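Local coordinates for variant surface glycoprotein MITAT 1.1 (Trypanosoma brucei brucei, PDB 5LY9) that forms, with many identical copies, the dense surface coat that shields the parasite and, by antigenic switching, lets it evade the host immune response, at residues A[1-13]-A[122-134]. Numbering follows the deposited sequence.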
# COMPACT_ATOMS: atom_id res chain seq x y z
N ALA A 1 12.11 38.55 -16.21
CA ALA A 1 11.51 39.06 -17.46
C ALA A 1 10.61 37.97 -18.05
O ALA A 1 10.81 36.77 -17.81
CB ALA A 1 12.59 39.44 -18.47
N GLU A 2 9.64 38.39 -18.85
CA GLU A 2 8.87 37.43 -19.66
C GLU A 2 9.79 36.53 -20.45
O GLU A 2 10.83 36.97 -20.97
CB GLU A 2 8.01 38.23 -20.68
CG GLU A 2 6.97 37.38 -21.42
CD GLU A 2 6.49 37.93 -22.77
OE1 GLU A 2 6.96 39.05 -23.16
OE2 GLU A 2 5.66 37.24 -23.43
N ARG A 3 9.43 35.27 -20.48
CA ARG A 3 10.04 34.27 -21.31
C ARG A 3 11.58 33.99 -21.20
O ARG A 3 12.13 33.36 -22.11
CB ARG A 3 9.58 34.36 -22.78
CG ARG A 3 9.99 35.52 -23.67
CD ARG A 3 11.49 35.75 -23.86
NE ARG A 3 11.71 36.87 -24.83
CZ ARG A 3 11.65 38.15 -24.51
NH1 ARG A 3 11.47 38.57 -23.26
NH2 ARG A 3 11.84 39.07 -25.48
N THR A 4 12.17 34.31 -20.07
CA THR A 4 13.51 33.73 -19.73
C THR A 4 13.32 32.45 -18.93
O THR A 4 12.19 32.13 -18.45
CB THR A 4 14.39 34.74 -19.04
OG1 THR A 4 13.73 35.20 -17.84
CG2 THR A 4 14.69 35.90 -20.03
N GLY A 5 14.37 31.66 -18.84
CA GLY A 5 14.31 30.45 -18.10
C GLY A 5 14.04 30.57 -16.62
O GLY A 5 14.13 31.60 -16.00
N LEU A 6 13.75 29.44 -16.04
CA LEU A 6 13.50 29.37 -14.62
C LEU A 6 14.84 29.30 -13.82
O LEU A 6 15.70 28.42 -14.09
CB LEU A 6 12.69 28.12 -14.39
CG LEU A 6 11.93 27.98 -13.12
CD1 LEU A 6 10.90 29.13 -13.01
CD2 LEU A 6 11.23 26.60 -13.08
N LYS A 7 15.03 30.24 -12.87
CA LYS A 7 16.22 30.24 -12.01
C LYS A 7 16.28 29.00 -11.12
O LYS A 7 15.21 28.48 -10.73
CB LYS A 7 16.26 31.46 -11.09
CG LYS A 7 16.35 32.80 -11.81
CD LYS A 7 16.13 33.91 -10.79
CE LYS A 7 16.41 35.30 -11.29
NZ LYS A 7 16.32 36.29 -10.18
N ALA A 8 17.48 28.60 -10.76
CA ALA A 8 17.74 27.55 -9.83
C ALA A 8 17.07 27.78 -8.48
O ALA A 8 16.70 26.82 -7.83
CB ALA A 8 19.26 27.35 -9.67
N THR A 9 16.85 29.03 -8.06
CA THR A 9 16.15 29.30 -6.81
C THR A 9 14.73 28.72 -6.87
O THR A 9 14.17 28.36 -5.82
CB THR A 9 16.05 30.80 -6.50
OG1 THR A 9 15.54 31.45 -7.65
CG2 THR A 9 17.37 31.37 -6.12
N ALA A 10 14.16 28.58 -8.09
CA ALA A 10 12.84 28.03 -8.27
C ALA A 10 12.83 26.54 -8.56
O ALA A 10 11.95 25.83 -8.03
CB ALA A 10 12.09 28.78 -9.39
N TRP A 11 13.71 26.04 -9.41
CA TRP A 11 13.70 24.59 -9.71
C TRP A 11 14.47 23.73 -8.71
O TRP A 11 14.21 22.53 -8.60
CB TRP A 11 14.12 24.27 -11.15
CG TRP A 11 15.44 24.69 -11.57
CD1 TRP A 11 15.75 25.79 -12.32
CD2 TRP A 11 16.69 24.03 -11.33
NE1 TRP A 11 17.09 25.84 -12.54
CE2 TRP A 11 17.69 24.76 -11.99
CE3 TRP A 11 17.06 22.89 -10.65
CZ2 TRP A 11 18.99 24.43 -11.91
CZ3 TRP A 11 18.31 22.55 -10.61
CH2 TRP A 11 19.30 23.31 -11.24
N LYS A 12 15.46 24.24 -8.05
CA LYS A 12 16.18 23.38 -7.07
C LYS A 12 15.27 22.85 -5.96
O LYS A 12 15.34 21.65 -5.65
CB LYS A 12 17.42 24.04 -6.55
CG LYS A 12 18.61 23.86 -7.53
CD LYS A 12 19.91 24.45 -6.89
CE LYS A 12 21.02 24.34 -7.93
NZ LYS A 12 22.32 24.82 -7.38
N PRO A 13 14.35 23.68 -5.48
CA PRO A 13 13.40 23.13 -4.48
C PRO A 13 12.52 22.01 -5.06
O PRO A 13 12.10 21.10 -4.30
CB PRO A 13 12.57 24.35 -4.07
CG PRO A 13 13.51 25.46 -4.23
CD PRO A 13 14.35 25.16 -5.46
N LYS A 122 16.84 28.04 -23.49
CA LYS A 122 17.33 27.41 -22.28
C LYS A 122 16.29 27.62 -21.22
O LYS A 122 15.94 28.75 -20.93
CB LYS A 122 18.65 28.03 -21.83
CG LYS A 122 19.76 27.98 -22.83
CD LYS A 122 21.05 28.59 -22.38
CE LYS A 122 22.06 28.24 -23.47
NZ LYS A 122 23.29 29.04 -23.26
N CYS A 123 15.79 26.53 -20.60
CA CYS A 123 14.65 26.67 -19.66
C CYS A 123 14.97 26.46 -18.17
O CYS A 123 14.33 27.04 -17.27
CB CYS A 123 13.49 25.78 -20.08
SG CYS A 123 12.57 26.30 -21.53
N LEU A 124 15.92 25.60 -17.88
CA LEU A 124 16.41 25.48 -16.51
C LEU A 124 17.75 26.12 -16.48
O LEU A 124 18.70 25.59 -17.04
CB LEU A 124 16.51 24.02 -16.06
CG LEU A 124 15.19 23.27 -15.96
CD1 LEU A 124 15.50 21.87 -15.41
CD2 LEU A 124 14.13 23.95 -15.10
N VAL A 125 17.80 27.29 -15.87
CA VAL A 125 18.99 28.08 -15.84
C VAL A 125 19.47 28.33 -14.43
O VAL A 125 18.83 27.95 -13.44
CB VAL A 125 18.78 29.44 -16.61
CG1 VAL A 125 18.50 29.15 -18.06
CG2 VAL A 125 17.70 30.33 -15.97
N THR A 126 20.66 28.95 -14.31
CA THR A 126 21.25 29.13 -13.02
C THR A 126 20.78 30.43 -12.43
O THR A 126 19.74 30.50 -11.72
CB THR A 126 22.77 29.00 -13.09
OG1 THR A 126 23.26 30.05 -13.97
CG2 THR A 126 23.15 27.66 -13.57
N THR A 127 21.51 31.52 -12.70
CA THR A 127 21.22 32.84 -12.14
C THR A 127 21.00 33.91 -13.25
O THR A 127 20.65 35.03 -12.93
CB THR A 127 22.41 33.32 -11.30
OG1 THR A 127 23.56 33.32 -12.17
CG2 THR A 127 22.67 32.40 -10.05
N ASN A 128 21.09 33.53 -14.53
CA ASN A 128 20.91 34.45 -15.67
C ASN A 128 20.35 33.64 -16.81
O ASN A 128 20.33 32.38 -16.80
CB ASN A 128 22.21 35.12 -16.13
CG ASN A 128 23.29 34.13 -16.52
OD1 ASN A 128 23.25 33.45 -17.53
ND2 ASN A 128 24.32 34.11 -15.76
N ALA A 129 19.87 34.36 -17.81
CA ALA A 129 19.15 33.71 -18.91
C ALA A 129 19.98 32.85 -19.79
O ALA A 129 19.40 32.06 -20.59
CB ALA A 129 18.39 34.70 -19.73
N ASP A 130 21.32 32.99 -19.72
CA ASP A 130 22.22 32.32 -20.67
C ASP A 130 22.93 31.03 -20.28
O ASP A 130 23.72 30.48 -21.06
CB ASP A 130 23.33 33.32 -21.09
CG ASP A 130 22.79 34.57 -21.74
OD1 ASP A 130 21.65 34.58 -22.20
OD2 ASP A 130 23.53 35.59 -21.77
N THR A 131 22.70 30.60 -19.03
CA THR A 131 23.49 29.58 -18.42
C THR A 131 22.56 28.47 -18.01
O THR A 131 21.88 28.54 -16.95
CB THR A 131 24.28 30.13 -17.27
OG1 THR A 131 24.92 31.35 -17.69
CG2 THR A 131 25.25 29.15 -16.82
N ALA A 132 22.49 27.46 -18.86
CA ALA A 132 21.70 26.24 -18.53
C ALA A 132 22.34 25.49 -17.37
O ALA A 132 23.55 25.40 -17.24
CB ALA A 132 21.60 25.31 -19.73
N ALA A 133 21.51 24.91 -16.52
CA ALA A 133 21.96 23.93 -15.57
C ALA A 133 22.61 22.81 -16.31
O ALA A 133 22.22 22.50 -17.45
CB ALA A 133 20.73 23.40 -14.82
N THR A 134 23.61 22.20 -15.70
CA THR A 134 24.33 21.12 -16.29
C THR A 134 23.96 19.83 -15.68
O THR A 134 24.07 19.67 -14.42
CB THR A 134 25.84 21.32 -16.09
OG1 THR A 134 26.19 22.59 -16.66
CG2 THR A 134 26.69 20.21 -16.76
O HOH W 1 16.60 31.46 -20.55
O HOH W 2 19.10 31.12 -9.11
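Trp-11 lies against Leu-124, whose CB sits over the five-membered ring, 4.2 Å from its centroid and 20° off the normal, a CH-pi contact; Leu-124 CD2 reaches Trp-11 CD1 at 3.7 Å. Ala-8 CA lies over the opposite face, toward its rim, and Ala-133 CB meets Trp-11 CZ2 obliquely at 3.5 Å. With CG of Trp-11 between its backbone N and carbonyl carbon (chi1 59°), NE1 donates a nearly straight hydrogen bond to Val-125 O (2.9 Å), an acceptor 12° out of the ring plane. Leu-112 of helix 62-114 touches Leu-6 and Leu-124.

Farther out is a single beta bridge: Leu-6 N donates to Cys-123 O (2.8 Å), and Val-125 N to Leu-6 O (3.0 Å). Gly-5 CA approaches O of Cys-123, the half-cystine bonded to Cys-190, to 3.5 Å. Ala-8 N uses an in-plane lone pair of Thr-126 O, which also accepts from a water taking the Thr-9 N-H. A second water links Gly-5 N with Lys-122 O and Ala-129 O. The buried indole's one polar atom is spent on Val-125 O; backbone bonds and two waters tie the N-terminal loop and first helical turn to the loop after helix 62-114 in this A-type VSG domain.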